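Local coordinates for ATP-dependent Clp protease adapter protein ClpS 2 (Agrobacterium tumefaciens, PDB 4YJM), which probably acts as an adaptor that modulates the substrate specificity of ATP-dependent protein degradation by the ClpAP protease in N-end rule turnover, at residues A[29-34]-A[92-97]; A[23-28]-A[69-74]. One frame throughout, in Å; residues are numbered along the deposited sequence.

How the contacts relate
Contact 1 and contact 2 lie in one chain, their centres about 18 Å apart and on opposite sides of the chain's centre. Strand 23-29 joins them: its pairing with strand 66-73 makes contact 2, and the loop that follows it supplies residues 29-34 to contact 1. The segments alternate along the chain. L28 spans the gap, with CD1 3.7 Å from L95 CD1 and 3.6 Å from F97 CZ, while F97 CB packs 3.6 Å from M27 O. In this way strand 23-29 runs on into the 29-34 loop, which, as in other ClpS proteins, probably borders the pocket for N-terminal degradation signals.

Contact 1. Residues A[29-34]-A[92-97]; sequences LNDDYT and GFPLMF
The NDDYT loop of the ClpS fold, built round an Asx turn at D31, meets the loop before strand 97-101. P94 CG lies 3.8 Å from D31 CG, the side chains crossing at about a right angle, and 3.7 Å from Y33 CB. A chi1 of 72° folds the D31 carboxylate back, where D31 OD1 accepts from Y33 N through the anti lone pair and from T34 N, at 2.6 Å, on the syn side. D31 OD2 accepts from T34 OG1 at 2.8 Å, 25° out of the carboxylate plane. That ties down T34, whose OG1 rests 3.6 Å from F93 CB and 3.5 Å from L95 CB, crossing the L95 side chain at about a right angle, while CG2 leans obliquely on the F93 ring. A water donates to D31 OD2 and L29 O and accepts from M96 N, linking the loops. L29 N donates almost straight to M96 O (3.0 Å, 162°), and the two side chains lie side by side, L29 CD1 3.6 Å from M96 CG. F93 also meets F38 of helix 36-47 edge-to-face. Such an aspartate is typical of an Asx turn and Asx motif, here leading from strand 23-29 to helix 36-47.

Contact 2. Residues A[23-28]-A[69-74]; sequences LYKVML and VVVCER
Y24 and R74 lie side by side and point the same way, the aliphatic part of the arginine drawn across one face of the tyrosine ring. R74 CG stands over the ring centre, 3.8 Å from the centroid and 13° off the normal, in a CH-pi contact; R74 CD lies 3.7 Å from Y24 CZ. With CG anti to the backbone N (chi1 -173°) and chi2 also extended, the arginine chain reaches over the ring before bending at chi3, and the guanidinium ends up perpendicular to the ring plane. Beneath them the antiparallel backbones pair closely: Y24 N donates to C72 O at 2.8 Å, and Y24 O accepts from C72 N. On the face opposite Y24, K25 and V71 run in parallel, K25 CG to V71 CG2 4.0 Å. Back on the face of Y24, V26 lies beside V70, CG2 against CG1 at 3.6 Å. The V26 carbonyl O accepts V69 N at 2.7 Å, while its amide donates to V70 O. With the helical backbone angles of V69, this matches a classic beta bulge in strand 66-73, which turns V69 and V70 to one side. Strand 23-29 is the central one of three, and strand 97-101 flanks its other edge, where E100 forms a salt bridge with K25 NZ. V26, V69 and V70 all pack on F47 of helix 36-47, and E73 occupies the N-cap position of helix 74-91.

Contact 1. Residues A[29-34]-A[92-97]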
loop_
_atom_site.group_PDB
_atom_site.type_symbol
_atom_site.label_atom_id
_atom_site.label_comp_id
_atom_site.label_asym_id
_atom_site.label_seq_id
_atom_site.Cartn_x
_atom_site.Cartn_y
_atom_site.Cartn_z
ATOM N N LEU A 29 3.453 1.362 -4.458
ATOM C CA LEU A 29 4.323 1.672 -5.599
ATOM C C LEU A 29 4.879 0.415 -6.250
ATOM O O LEU A 29 5.170 -0.561 -5.573
ATOM C CB LEU A 29 5.511 2.562 -5.196
ATOM C CG LEU A 29 5.213 3.862 -4.448
ATOM C CD1 LEU A 29 6.518 4.675 -4.346
ATOM C CD2 LEU A 29 4.142 4.682 -5.154
ATOM N N ASN A 30 5.028 0.450 -7.560
ATOM C CA ASN A 30 5.640 -0.655 -8.280
ATOM C C ASN A 30 7.111 -0.757 -7.952
ATOM O O ASN A 30 7.753 0.257 -7.692
ATOM C CB ASN A 30 5.458 -0.481 -9.788
ATOM C CG ASN A 30 6.087 -1.618 -10.596
ATOM O OD1 ASN A 30 5.680 -2.774 -10.485
ATOM N ND2 ASN A 30 7.071 -1.280 -11.430
ATOM N N ASP A 31 7.630 -1.983 -7.932
ATOM C CA ASP A 31 9.077 -2.195 -8.026
ATOM C C ASP A 31 9.396 -3.536 -8.661
ATOM O O ASP A 31 8.510 -4.402 -8.807
ATOM C CB ASP A 31 9.751 -2.089 -6.653
ATOM C CG ASP A 31 9.447 -3.285 -5.728
ATOM O OD1 ASP A 31 9.864 -4.411 -6.031
ATOM O OD2 ASP A 31 8.801 -3.077 -4.686
ATOM N N ASP A 32 10.675 -3.700 -8.977
ATOM C CA ASP A 32 11.200 -4.878 -9.668
ATOM C C ASP A 32 11.702 -5.990 -8.763
ATOM O O ASP A 32 12.179 -6.999 -9.271
ATOM C CB ASP A 32 12.390 -4.497 -10.561
ATOM C CG ASP A 32 12.047 -3.491 -11.625
ATOM O OD1 ASP A 32 10.876 -3.433 -12.045
ATOM O OD2 ASP A 32 12.977 -2.774 -12.060
ATOM N N TYR A 33 11.649 -5.810 -7.444
ATOM C CA TYR A 33 12.501 -6.628 -6.564
ATOM C C TYR A 33 11.745 -7.306 -5.435
ATOM O O TYR A 33 12.183 -8.330 -4.923
ATOM C CB TYR A 33 13.624 -5.770 -5.972
ATOM C CG TYR A 33 14.655 -5.394 -6.999
ATOM C CD1 TYR A 33 15.595 -6.321 -7.435
ATOM C CD2 TYR A 33 14.681 -4.123 -7.551
ATOM C CE1 TYR A 33 16.532 -5.990 -8.387
ATOM C CE2 TYR A 33 15.620 -3.782 -8.503
ATOM C CZ TYR A 33 16.540 -4.719 -8.916
ATOM O OH TYR A 33 17.473 -4.385 -9.866
ATOM N N THR A 34 10.616 -6.748 -5.044
ATOM C CA THR A 34 9.861 -7.349 -3.958
ATOM C C THR A 34 9.053 -8.512 -4.506
ATOM O O THR A 34 8.284 -8.329 -5.447
ATOM C CB THR A 34 8.911 -6.317 -3.281
ATOM O OG1 THR A 34 9.633 -5.116 -2.931
ATOM C CG2 THR A 34 8.292 -6.925 -2.028
ATOM N N GLY A 92 14.664 -6.360 3.563
ATOM C CA GLY A 92 15.675 -6.063 2.561
ATOM C C GLY A 92 15.088 -5.829 1.183
ATOM O O GLY A 92 15.798 -5.922 0.194
ATOM N N PHE A 93 13.789 -5.543 1.120
ATOM C CA PHE A 93 13.107 -5.242 -0.135
ATOM C C PHE A 93 12.832 -3.745 -0.253
ATOM O O PHE A 93 12.711 -3.059 0.770
ATOM C CB PHE A 93 11.782 -5.977 -0.231
ATOM C CG PHE A 93 11.903 -7.464 -0.173
ATOM C CD1 PHE A 93 12.845 -8.142 -0.928
ATOM C CD2 PHE A 93 11.059 -8.186 0.645
ATOM C CE1 PHE A 93 12.941 -9.538 -0.857
ATOM C CE2 PHE A 93 11.137 -9.565 0.713
ATOM C CZ PHE A 93 12.084 -10.242 -0.037
ATOM N N PRO A 94 12.704 -3.239 -1.499
ATOM C CA PRO A 94 12.413 -1.820 -1.733
ATOM C C PRO A 94 10.926 -1.477 -1.650
ATOM O O PRO A 94 10.578 -0.333 -1.913
ATOM C CB PRO A 94 12.954 -1.594 -3.153
ATOM C CG PRO A 94 12.745 -2.887 -3.833
ATOM C CD PRO A 94 12.991 -3.948 -2.765
ATOM N N LEU A 95 10.080 -2.446 -1.290
ATOM C CA LEU A 95 8.635 -2.228 -1.152
ATOM C C LEU A 95 8.287 -0.912 -0.463
ATOM O O LEU A 95 8.741 -0.628 0.647
ATOM C CB LEU A 95 8.001 -3.388 -0.358
ATOM C CG LEU A 95 6.490 -3.315 -0.150
ATOM C CD1 LEU A 95 5.762 -3.415 -1.493
ATOM C CD2 LEU A 95 6.100 -4.438 0.755
ATOM N N MET A 96 7.459 -0.121 -1.121
ATOM C CA MET A 96 7.083 1.206 -0.641
ATOM C C MET A 96 5.600 1.518 -0.761
ATOM O O MET A 96 5.001 1.367 -1.843
ATOM C CB MET A 96 7.876 2.267 -1.438
ATOM C CG MET A 96 7.572 3.718 -1.031
ATOM S SD MET A 96 8.096 4.100 0.649
ATOM C CE MET A 96 9.812 3.678 0.530
ATOM N N PHE A 97 5.005 1.924 0.367
ATOM C CA PHE A 97 3.661 2.485 0.411
ATOM C C PHE A 97 3.762 3.966 0.767
ATOM O O PHE A 97 4.567 4.327 1.619
ATOM C CB PHE A 97 2.790 1.788 1.417
ATOM C CG PHE A 97 2.488 0.359 1.080
ATOM C CD1 PHE A 97 1.227 0.003 0.667
ATOM C CD2 PHE A 97 3.464 -0.636 1.218
ATOM C CE1 PHE A 97 0.934 -1.327 0.374
ATOM C CE2 PHE A 97 3.173 -1.955 0.943
ATOM C CZ PHE A 97 1.928 -2.299 0.522
HETATM O O HOH W 1 7.429 -0.780 -4.121
#

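Contact 2. Residues A[23-28]-A[69-74]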
loop_
_atom_site.group_PDB
_atom_site.type_symbol
_atom_site.label_atom_id
_atom_site.label_comp_id
_atom_site.label_asym_id
_atom_site.label_seq_id
_atom_site.Cartn_x
_atom_site.Cartn_y
_atom_site.Cartn_z
ATOM N N LEU A 23 -9.357 13.260 3.513
ATOM C CA LEU A 23 -8.905 11.878 3.506
ATOM C C LEU A 23 -7.686 11.704 2.623
ATOM O O LEU A 23 -7.437 12.521 1.718
ATOM C CB LEU A 23 -10.034 10.955 3.038
ATOM C CG LEU A 23 -11.306 10.979 3.889
ATOM C CD1 LEU A 23 -12.234 9.904 3.354
ATOM C CD2 LEU A 23 -11.012 10.727 5.341
ATOM N N TYR A 24 -6.907 10.663 2.920
ATOM C CA TYR A 24 -5.633 10.388 2.261
ATOM C C TYR A 24 -5.641 8.998 1.638
ATOM O O TYR A 24 -6.055 8.012 2.256
ATOM C CB TYR A 24 -4.461 10.518 3.249
ATOM C CG TYR A 24 -4.016 11.939 3.429
ATOM C CD1 TYR A 24 -4.852 12.882 4.005
ATOM C CD2 TYR A 24 -2.765 12.362 2.989
ATOM C CE1 TYR A 24 -4.473 14.218 4.128
ATOM C CE2 TYR A 24 -2.362 13.697 3.130
ATOM C CZ TYR A 24 -3.231 14.617 3.721
ATOM O OH TYR A 24 -2.869 15.950 3.876
ATOM N N LYS A 25 -5.213 8.938 0.392
ATOM C CA LYS A 25 -5.018 7.659 -0.288
ATOM C C LYS A 25 -3.759 7.003 0.246
ATOM O O LYS A 25 -2.746 7.672 0.436
ATOM C CB LYS A 25 -4.879 7.872 -1.793
ATOM C CG LYS A 25 -6.051 8.561 -2.439
ATOM C CD LYS A 25 -5.883 8.727 -3.946
ATOM C CE LYS A 25 -4.848 9.745 -4.256
ATOM N NZ LYS A 25 -4.864 10.172 -5.687
ATOM N N VAL A 26 -3.818 5.710 0.498
ATOM C CA VAL A 26 -2.596 4.925 0.649
ATOM C C VAL A 26 -2.299 4.262 -0.698
ATOM O O VAL A 26 -3.152 3.551 -1.229
ATOM C CB VAL A 26 -2.746 3.852 1.763
ATOM C CG1 VAL A 26 -1.475 3.023 1.876
ATOM C CG2 VAL A 26 -3.092 4.519 3.080
ATOM N N MET A 27 -1.104 4.501 -1.221
ATOM C CA MET A 27 -0.665 4.033 -2.539
ATOM C C MET A 27 0.380 2.960 -2.363
ATOM O O MET A 27 1.313 3.146 -1.621
ATOM C CB MET A 27 -0.029 5.168 -3.387
ATOM C CG MET A 27 -0.842 6.463 -3.495
ATOM S SD MET A 27 -2.395 6.135 -4.284
ATOM C CE MET A 27 -1.876 5.924 -6.009
ATOM N N LEU A 28 0.232 1.858 -3.074
ATOM C CA LEU A 28 1.326 0.917 -3.324
ATOM C C LEU A 28 2.119 1.321 -4.567
ATOM O O LEU A 28 1.533 1.537 -5.649
ATOM C CB LEU A 28 0.750 -0.494 -3.509
ATOM C CG LEU A 28 1.752 -1.515 -4.064
ATOM C CD1 LEU A 28 2.795 -1.866 -2.994
ATOM C CD2 LEU A 28 1.036 -2.746 -4.577
ATOM N N VAL A 69 -4.707 1.646 -2.404
ATOM C CA VAL A 69 -5.024 0.517 -1.515
ATOM C C VAL A 69 -6.275 0.788 -0.691
ATOM O O VAL A 69 -7.202 -0.017 -0.658
ATOM C CB VAL A 69 -3.838 0.224 -0.578
ATOM C CG1 VAL A 69 -4.138 -0.963 0.356
ATOM C CG2 VAL A 69 -2.639 -0.103 -1.413
ATOM N N VAL A 70 -6.312 1.974 -0.098
ATOM C CA VAL A 70 -7.385 2.406 0.777
ATOM C C VAL A 70 -7.359 3.945 0.818
ATOM O O VAL A 70 -6.324 4.540 0.516
ATOM C CB VAL A 70 -7.234 1.791 2.181
ATOM C CG1 VAL A 70 -5.975 2.326 2.881
ATOM C CG2 VAL A 70 -8.468 2.019 3.027
ATOM N N VAL A 71 -8.478 4.568 1.180
ATOM C CA VAL A 71 -8.515 6.028 1.389
ATOM C C VAL A 71 -9.147 6.242 2.775
ATOM O O VAL A 71 -10.263 5.790 3.059
ATOM C CB VAL A 71 -9.324 6.752 0.328
ATOM C CG1 VAL A 71 -9.138 8.288 0.460
ATOM C CG2 VAL A 71 -8.999 6.253 -1.103
ATOM N N CYS A 72 -8.391 6.872 3.681
ATOM C CA CYS A 72 -8.823 6.948 5.074
ATOM C C CYS A 72 -8.274 8.206 5.752
ATOM O O CYS A 72 -7.602 9.014 5.129
ATOM C CB CYS A 72 -8.380 5.703 5.844
ATOM S SG CYS A 72 -6.598 5.419 5.836
ATOM N N GLU A 73 -8.605 8.366 7.023
ATOM C CA GLU A 73 -8.148 9.505 7.819
ATOM C C GLU A 73 -6.619 9.621 7.744
ATOM O O GLU A 73 -5.907 8.611 7.752
ATOM C CB GLU A 73 -8.609 9.326 9.284
ATOM C CG GLU A 73 -7.991 10.300 10.291
ATOM C CD GLU A 73 -8.447 10.050 11.732
ATOM O OE1 GLU A 73 -9.079 9.008 11.993
ATOM O OE2 GLU A 73 -8.168 10.900 12.601
ATOM N N ARG A 74 -6.124 10.848 7.687
ATOM C CA ARG A 74 -4.686 11.050 7.482
ATOM C C ARG A 74 -3.809 10.236 8.439
ATOM O O ARG A 74 -2.897 9.551 8.006
ATOM C CB ARG A 74 -4.345 12.541 7.647
ATOM C CG ARG A 74 -2.909 12.866 7.297
ATOM C CD ARG A 74 -2.671 14.386 7.414
ATOM N NE ARG A 74 -2.729 14.810 8.804
ATOM C CZ ARG A 74 -3.512 15.776 9.264
ATOM N NH1 ARG A 74 -4.312 16.447 8.444
ATOM N NH2 ARG A 74 -3.486 16.065 10.553
HETATM O O HOH W 2 -4.464 17.033 6.078
#